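PDB 5NDX: glycosyl hydrolase from Rhizobium leguminosarum bv. trifolii, which probably hydrolyses O-glycosyl bonds as a family 39 glycosidase, a bacterial orthologue of human alpha-L-iduronidase. Local coordinates for residues A[368-373]-A[586-591]. The protein carries 2 engineered substitutions. Sequence-based numbering, arbitrary orientation.
Sequences SMELLA and LISTAF
E370 reaches from its helix to the loop before strand 590-594 and meets S588 there. The S588 hydroxyl donates to the carboxylate, with OG 2.6 Å from E370 OE1. The donor lies above the carboxylate plane, about 45° out of it. A water joins the same oxygen to the backbone. It donates to E370 OE1 at 2.7 Å and accepts from S588 N at 3.1 Å. OE1 therefore takes two hydrogen bonds: the S588 hydroxyl holds it directly and the S588 backbone N through the water.

The glutamate chain runs extended beyond CG, with chi2 at -174°, which carries the carboxylate across to the loop. Its other oxygen, OE2, forms a salt bridge with K362. With both oxygens held, the carboxylate is probably limited in its turning and likely to stay ionised. P492 also touches the E370 side chain.

I587 packs alongside the glutamate stem. Its CD1 lies 3.9 Å from E370 CB, and CG1 is 3.7 Å from E370 OE1. CG1 sits between the backbone N and the carbonyl carbon (chi1 62°), and the branch then extends toward the helix. L371 CD1 adds a looser apolar touch to I587 CD1 at 4.5 Å. An alanine in place of E370 would probably leave K362 without this charged mate and the S588 hydroxyl without its acceptor.

The contact is buried and lies away from the ligand pockets. It is interdomain packing: a water-assisted side-chain hydrogen bond, with I587 and L371 packed beside it, joins helix 364-372, which leads into the nine-stranded beta domain, to a loop of the C-terminal domain, whose three- and four-stranded sheets are consistent with a fibronectin type III-like sandwich.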
# COMPACT_ATOMS: atom_id res chain seq x y z
N SER A 368 -8.70 -0.64 1.47
CA SER A 368 -8.52 0.26 2.59
C SER A 368 -7.52 1.38 2.19
O SER A 368 -7.73 2.53 2.54
CB SER A 368 -8.03 -0.45 3.85
OG SER A 368 -6.83 -1.12 3.55
N MET A 369 -6.43 1.00 1.52
CA MET A 369 -5.43 1.96 1.04
C MET A 369 -5.94 2.89 -0.04
O MET A 369 -5.52 4.07 -0.09
CB MET A 369 -4.14 1.25 0.64
CG MET A 369 -3.51 0.57 1.87
SD MET A 369 -2.03 -0.29 1.41
CE MET A 369 -0.78 0.91 1.85
N GLU A 370 -6.85 2.42 -0.87
CA GLU A 370 -7.57 3.29 -1.81
C GLU A 370 -8.33 4.42 -1.12
O GLU A 370 -8.26 5.56 -1.56
CB GLU A 370 -8.54 2.51 -2.71
CG GLU A 370 -7.86 1.61 -3.72
CD GLU A 370 -8.82 0.92 -4.73
OE1 GLU A 370 -9.28 1.52 -5.74
OE2 GLU A 370 -9.11 -0.26 -4.51
N LEU A 371 -9.06 4.09 -0.05
CA LEU A 371 -9.75 5.07 0.71
C LEU A 371 -8.81 6.02 1.41
O LEU A 371 -9.01 7.23 1.35
CB LEU A 371 -10.72 4.44 1.73
CG LEU A 371 -12.14 4.17 1.23
CD1 LEU A 371 -12.16 3.27 0.04
CD2 LEU A 371 -12.98 3.51 2.31
N LEU A 372 -7.83 5.48 2.10
CA LEU A 372 -6.87 6.31 2.83
C LEU A 372 -6.05 7.26 1.90
O LEU A 372 -5.62 8.35 2.32
CB LEU A 372 -5.92 5.43 3.66
CG LEU A 372 -6.55 4.63 4.80
CD1 LEU A 372 -5.62 3.54 5.28
CD2 LEU A 372 -6.84 5.54 5.95
N ALA A 373 -5.88 6.85 0.64
CA ALA A 373 -5.12 7.61 -0.33
C ALA A 373 -5.78 8.94 -0.64
O ALA A 373 -5.09 9.83 -1.07
CB ALA A 373 -4.97 6.82 -1.61
N LEU A 586 -14.90 3.71 -10.53
CA LEU A 586 -13.57 3.30 -10.11
C LEU A 586 -12.90 4.49 -9.52
O LEU A 586 -12.79 5.53 -10.18
CB LEU A 586 -12.77 2.83 -11.31
CG LEU A 586 -13.33 1.59 -12.00
CD1 LEU A 586 -12.75 1.49 -13.42
CD2 LEU A 586 -13.03 0.34 -11.14
N ILE A 587 -12.38 4.37 -8.32
CA ILE A 587 -11.50 5.46 -7.84
C ILE A 587 -10.00 5.29 -8.19
O ILE A 587 -9.25 6.26 -8.09
CB ILE A 587 -11.64 5.78 -6.35
CG1 ILE A 587 -11.26 4.59 -5.52
CG2 ILE A 587 -13.05 6.23 -6.03
CD1 ILE A 587 -11.33 4.92 -4.04
N SER A 588 -9.59 4.08 -8.55
CA SER A 588 -8.22 3.81 -8.96
C SER A 588 -8.18 3.71 -10.48
O SER A 588 -9.17 3.38 -11.12
CB SER A 588 -7.68 2.48 -8.32
OG SER A 588 -7.34 2.72 -6.93
N THR A 589 -7.01 3.96 -11.04
CA THR A 589 -6.84 4.05 -12.48
C THR A 589 -6.39 2.74 -13.07
O THR A 589 -5.36 2.67 -13.71
CB THR A 589 -5.83 5.15 -12.80
OG1 THR A 589 -4.56 4.78 -12.25
CG2 THR A 589 -6.29 6.46 -12.20
N ALA A 590 -7.21 1.71 -12.87
CA ALA A 590 -6.93 0.39 -13.35
C ALA A 590 -8.24 -0.38 -13.48
O ALA A 590 -9.19 -0.13 -12.76
CB ALA A 590 -5.96 -0.32 -12.42
N PHE A 591 -8.32 -1.25 -14.48
CA PHE A 591 -9.52 -2.04 -14.70
C PHE A 591 -9.25 -3.31 -15.47
O PHE A 591 -8.63 -3.28 -16.52
CB PHE A 591 -10.57 -1.19 -15.42
CG PHE A 591 -11.85 -1.91 -15.69
CD1 PHE A 591 -12.74 -2.20 -14.67
CD2 PHE A 591 -12.16 -2.37 -16.98
CE1 PHE A 591 -13.95 -2.87 -14.92
CE2 PHE A 591 -13.35 -3.07 -17.22
CZ PHE A 591 -14.25 -3.31 -16.19
O HOH W 1 -11.02 1.50 -7.76